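Local structure of sensor protein (Vibrio cholerae O1 biovar El Tor, 3MXQ) at residues A[42-47]-A[65-70]; A[35-40]-A[134-139]. The protein probably acts as a sensor histidine kinase that passes phosphate from ATP to a protein histidine, this chain being its PAS-type sensor domain. One frame throughout, in Å; residues are numbered along the deposited sequence.

Interaction 1 of 2, residues A[42-47]-A[65-70]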
# COMPACT_ATOMS: atom_id res chain seq x y z
N TYR A 42 23.34 17.96 -1.72
CA TYR A 42 22.07 18.50 -1.23
C TYR A 42 21.06 18.88 -2.32
O TYR A 42 19.97 19.37 -2.02
CB TYR A 42 22.31 19.62 -0.20
CG TYR A 42 23.40 19.26 0.79
CD1 TYR A 42 23.19 18.30 1.78
CD2 TYR A 42 24.64 19.87 0.71
CE1 TYR A 42 24.21 17.96 2.68
CE2 TYR A 42 25.66 19.54 1.60
CZ TYR A 42 25.45 18.60 2.58
OH TYR A 42 26.49 18.31 3.44
N VAL A 43 21.42 18.62 -3.57
CA VAL A 43 20.57 18.92 -4.71
C VAL A 43 19.44 17.89 -4.82
O VAL A 43 19.69 16.69 -4.79
CB VAL A 43 21.39 18.95 -6.01
CG1 VAL A 43 20.51 19.27 -7.20
CG2 VAL A 43 22.51 19.98 -5.91
N ILE A 44 18.20 18.38 -4.93
CA ILE A 44 17.03 17.51 -4.99
C ILE A 44 16.91 16.79 -6.33
O ILE A 44 16.99 17.40 -7.39
CB ILE A 44 15.73 18.26 -4.67
CG1 ILE A 44 15.74 18.71 -3.21
CG2 ILE A 44 14.50 17.38 -4.93
CD1 ILE A 44 14.87 19.89 -2.94
N VAL A 45 16.73 15.48 -6.25
CA VAL A 45 16.71 14.64 -7.44
C VAL A 45 15.29 14.16 -7.74
O VAL A 45 14.87 14.17 -8.88
CB VAL A 45 17.66 13.45 -7.26
CG1 VAL A 45 17.52 12.47 -8.41
CG2 VAL A 45 19.09 13.94 -7.16
N LYS A 46 14.58 13.72 -6.71
CA LYS A 46 13.24 13.18 -6.86
C LYS A 46 12.43 13.56 -5.65
O LYS A 46 12.97 13.69 -4.55
CB LYS A 46 13.28 11.65 -6.98
CG LYS A 46 11.95 10.94 -6.68
CD LYS A 46 11.96 9.49 -7.14
CE LYS A 46 10.55 8.93 -7.23
NZ LYS A 46 9.83 9.37 -8.47
N VAL A 47 11.12 13.69 -5.85
CA VAL A 47 10.24 14.08 -4.78
C VAL A 47 8.81 13.52 -4.97
O VAL A 47 8.30 13.50 -6.08
CB VAL A 47 10.28 15.63 -4.63
CG1 VAL A 47 10.03 16.31 -5.97
CG2 VAL A 47 9.31 16.11 -3.61
N LYS A 65 17.66 21.58 -7.44
CA LYS A 65 17.91 22.67 -6.50
C LYS A 65 18.32 22.12 -5.14
O LYS A 65 17.93 21.01 -4.77
CB LYS A 65 16.67 23.55 -6.36
CG LYS A 65 16.30 24.29 -7.63
CD LYS A 65 15.36 25.44 -7.33
CE LYS A 65 15.38 26.48 -8.44
NZ LYS A 65 14.91 25.90 -9.72
N ASN A 66 19.09 22.91 -4.40
CA ASN A 66 19.60 22.55 -3.08
C ASN A 66 18.51 22.66 -1.99
O ASN A 66 17.92 23.72 -1.82
CB ASN A 66 20.79 23.45 -2.76
CG ASN A 66 21.51 23.08 -1.48
OD1 ASN A 66 20.94 22.49 -0.55
ND2 ASN A 66 22.79 23.43 -1.42
N ILE A 67 18.27 21.57 -1.25
CA ILE A 67 17.26 21.58 -0.18
C ILE A 67 17.56 22.66 0.84
O ILE A 67 16.66 23.31 1.36
CB ILE A 67 17.21 20.28 0.62
CG1 ILE A 67 17.50 19.09 -0.25
CG2 ILE A 67 15.82 20.05 1.22
CD1 ILE A 67 17.18 17.80 0.47
N LEU A 68 18.85 22.80 1.14
CA LEU A 68 19.32 23.73 2.16
C LEU A 68 19.00 25.16 1.78
O LEU A 68 18.73 25.98 2.64
CB LEU A 68 20.81 23.52 2.43
CG LEU A 68 21.21 22.11 2.88
CD1 LEU A 68 22.71 21.96 2.97
CD2 LEU A 68 20.59 21.71 4.20
N GLU A 69 18.99 25.45 0.48
CA GLU A 69 18.58 26.77 0.00
C GLU A 69 17.06 26.95 -0.04
O GLU A 69 16.55 28.05 0.18
CB GLU A 69 19.21 27.08 -1.36
CG GLU A 69 20.74 27.17 -1.31
CD GLU A 69 21.38 27.28 -2.69
OE1 GLU A 69 20.79 26.80 -3.69
OE2 GLU A 69 22.50 27.83 -2.78
N LEU A 70 16.33 25.86 -0.32
CA LEU A 70 14.88 25.92 -0.46
C LEU A 70 14.17 26.00 0.87
O LEU A 70 13.06 26.51 0.95
CB LEU A 70 14.36 24.73 -1.26
CG LEU A 70 14.52 24.81 -2.79
CD1 LEU A 70 14.21 23.49 -3.45
CD2 LEU A 70 13.65 25.92 -3.39
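Leu68 CD1 rests on one face of the Tyr42 ring, 3.7 Å from the ring centroid, a CH-pi contact whose methyl is displaced toward the CG side. The carboxamide oxygen of Asn66 meets the same residue at its root, with OD1 3.2 Å from Tyr42 CB and oblique to the ring. Beyond the ring, the phenol OH is hydrogen-bonded to Asp83 of helix 75-88, and Lys79 and Ile82 of that helix also touch the tyrosine.

Asn66 is the N-cap of helix 67-70. With its CG anti to the backbone N (chi1 -173°), the amide turns back so that OD1 accepts from Leu68 N at 2.7 Å. The N-H...O angle of this bond is bent, at 139°. The backbones meet in a single bridge, Val43 with Asn66. On one side of it Ile67 N donates to Tyr42 O (2.9 Å, almost straight); on the other Ile44 N donates to Lys65 O. Beside the bridge the side chains of Ile44 and Ile67 cross at about a right angle, their CG1 atoms 3.5 Å apart. The next carbon, Ile44 CD1, reaches Leu70 CD1 at 3.7 Å. Met62 of helix 59-62 touches both Ile44 and Leu70.

The first turn of a helix has amide N-H groups that lack acceptors within the helix. Here the N-cap side chain serves Leu68 and secures the helix start from within 65-70, while Tyr42 O, just ahead of strand 44-47, serves Ile67 and so joins the two segments. The contact thus combines backbone bonds at the bridge with apolar contacts beside them, of Ile44 with Ile67 and Leu70 and of Tyr42 with Leu68.

Interaction 2 of 2, residues A[35-40]-A[134-139]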
# COMPACT_ATOMS: atom_id res chain seq x y z
N LEU A 35 8.42 12.29 0.81
CA LEU A 35 9.62 11.58 0.39
C LEU A 35 10.42 12.41 -0.57
O LEU A 35 9.88 12.98 -1.52
CB LEU A 35 9.27 10.24 -0.28
CG LEU A 35 10.52 9.52 -0.80
CD1 LEU A 35 10.58 8.05 -0.35
CD2 LEU A 35 10.66 9.66 -2.32
N CYS A 36 11.73 12.45 -0.34
CA CYS A 36 12.63 13.29 -1.10
C CYS A 36 13.99 12.61 -1.26
O CYS A 36 14.55 12.14 -0.28
CB CYS A 36 12.81 14.59 -0.35
SG CYS A 36 13.89 15.71 -1.18
N ILE A 37 14.52 12.53 -2.47
CA ILE A 37 15.88 12.01 -2.63
C ILE A 37 16.81 13.18 -2.92
O ILE A 37 16.51 14.02 -3.78
CB ILE A 37 16.05 10.98 -3.81
CG1 ILE A 37 14.89 9.99 -3.91
CG2 ILE A 37 17.40 10.24 -3.70
CD1 ILE A 37 14.78 9.00 -2.78
N VAL A 38 17.94 13.21 -2.24
CA VAL A 38 18.92 14.25 -2.51
C VAL A 38 20.27 13.69 -2.86
O VAL A 38 20.69 12.67 -2.34
CB VAL A 38 19.02 15.25 -1.35
CG1 VAL A 38 17.64 15.68 -0.95
CG2 VAL A 38 19.74 14.64 -0.16
N ARG A 39 20.95 14.38 -3.77
CA ARG A 39 22.32 14.07 -4.12
C ARG A 39 23.16 14.39 -2.89
O ARG A 39 22.65 14.95 -1.91
CB ARG A 39 22.71 14.95 -5.29
CG ARG A 39 23.50 14.25 -6.37
CD ARG A 39 23.39 14.99 -7.70
NE ARG A 39 23.99 16.32 -7.69
CZ ARG A 39 23.67 17.30 -8.54
NH1 ARG A 39 22.74 17.12 -9.47
NH2 ARG A 39 24.28 18.48 -8.45
N ASN A 40 24.44 14.01 -2.89
CA ASN A 40 25.26 14.24 -1.69
C ASN A 40 25.72 15.69 -1.55
O ASN A 40 26.36 16.06 -0.57
CB ASN A 40 26.42 13.24 -1.57
CG ASN A 40 27.39 13.28 -2.75
OD1 ASN A 40 27.38 14.20 -3.57
ND2 ASN A 40 28.24 12.27 -2.83
N ILE A 134 28.38 6.67 -1.11
CA ILE A 134 27.03 7.18 -0.88
C ILE A 134 26.82 8.46 -1.68
O ILE A 134 27.35 9.52 -1.36
CB ILE A 134 26.74 7.42 0.61
CG1 ILE A 134 26.85 6.11 1.37
CG2 ILE A 134 25.34 7.96 0.79
CD1 ILE A 134 26.84 6.28 2.88
N GLU A 135 26.02 8.35 -2.73
CA GLU A 135 25.84 9.45 -3.68
C GLU A 135 24.47 10.12 -3.57
O GLU A 135 24.28 11.25 -4.03
CB GLU A 135 26.12 8.98 -5.11
CG GLU A 135 27.55 8.48 -5.27
CD GLU A 135 28.16 8.80 -6.63
OE1 GLU A 135 27.67 8.27 -7.65
OE2 GLU A 135 29.15 9.58 -6.66
N HIS A 136 23.51 9.41 -2.98
CA HIS A 136 22.22 10.00 -2.67
C HIS A 136 21.82 9.63 -1.26
O HIS A 136 22.27 8.61 -0.73
CB HIS A 136 21.14 9.49 -3.62
CG HIS A 136 21.47 9.69 -5.06
ND1 HIS A 136 22.20 8.78 -5.78
CD2 HIS A 136 21.16 10.69 -5.91
CE1 HIS A 136 22.33 9.21 -7.02
NE2 HIS A 136 21.71 10.37 -7.13
N VAL A 137 20.99 10.47 -0.65
CA VAL A 137 20.22 10.01 0.50
C VAL A 137 18.72 10.24 0.32
O VAL A 137 18.29 11.20 -0.33
CB VAL A 137 20.73 10.56 1.86
CG1 VAL A 137 22.20 10.90 1.76
CG2 VAL A 137 19.94 11.76 2.30
N CYS A 138 17.95 9.31 0.88
CA CYS A 138 16.51 9.36 0.91
C CYS A 138 16.01 10.02 2.20
O CYS A 138 16.53 9.76 3.28
CB CYS A 138 16.01 7.93 0.84
SG CYS A 138 14.24 7.77 0.70
N LEU A 139 15.00 10.87 2.08
CA LEU A 139 14.39 11.54 3.24
C LEU A 139 12.90 11.29 3.24
O LEU A 139 12.22 11.45 2.22
CB LEU A 139 14.63 13.05 3.23
CG LEU A 139 16.03 13.59 2.99
CD1 LEU A 139 16.02 15.10 3.03
CD2 LEU A 139 16.94 13.08 4.05
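Cys36 and Leu139 exchange a reciprocal pair of backbone hydrogen bonds, Cys36 N giving to Leu139 O at 2.8 Å and Leu139 N giving to Cys36 O at 2.7 Å. Two residues on, Val38 and Val137 do the same: the bond from Val38 N to Val137 O is nearly straight (174°), and Val137 N returns one to Val38 O. Three of these carbonyls, those of Leu139, Val137 and Val38, also receive CA-H contacts, from Leu35, Ile37 and His136 respectively.

Ile37 and Cys138 form the non-hydrogen-bonded pair between them, and their backbone groups turn outward: Ile37 bonds to Val45 and Lys46 of strand 44-47, Cys138 to Ile125 of strand 118-128. The two strands are thus interior members of the five-stranded antiparallel sheet of a PAS fold, in strand order 2-1-5-4-3. On one face Val38 CG2 lies 3.8 Å from Val137 CG2, next to Cys36 and Leu139; Ile67 covers Val38 and Leu139 there, and Ile82 and Leu86 of helix 75-88 cover Val137. On the other, Cys138 SG touches both Ile37 CD1 (3.7 Å) and Leu35 CD1, and Leu22 of the second subunit packs on Leu35 and Ile37.

At the strand end, a chi1 of 60° swings the Asn40 amide across so that ND2 donates to Ile134 O at 3.2 Å. The Arg39 guanidinium makes a salt bridge with Asp41, while Glu135 OE1 is hydrogen-bonded to Ser129.

Overall arrangement
Along the chain the order is 35-40, 42-47, 65-70, 134-139, which nests interaction 1 inside the loop closed by interaction 2. Their centres lie 9 Å apart on the same side of the chain's centre. Probable hydrogen bonds of Val45 and Lys46 with Ile37, at a classic beta bulge, join the two contacts. Interaction 2 joins the first and last strands of the sheet, far apart in sequence, whereas interaction 1 fastens a short helix to strand 44-47, outermost within this chain, and the residues just before it. The helical segment after that strand is thereby held near the sheet face that helix 75-88 covers, as in a PAS fold, while the other face serves the subunit contact.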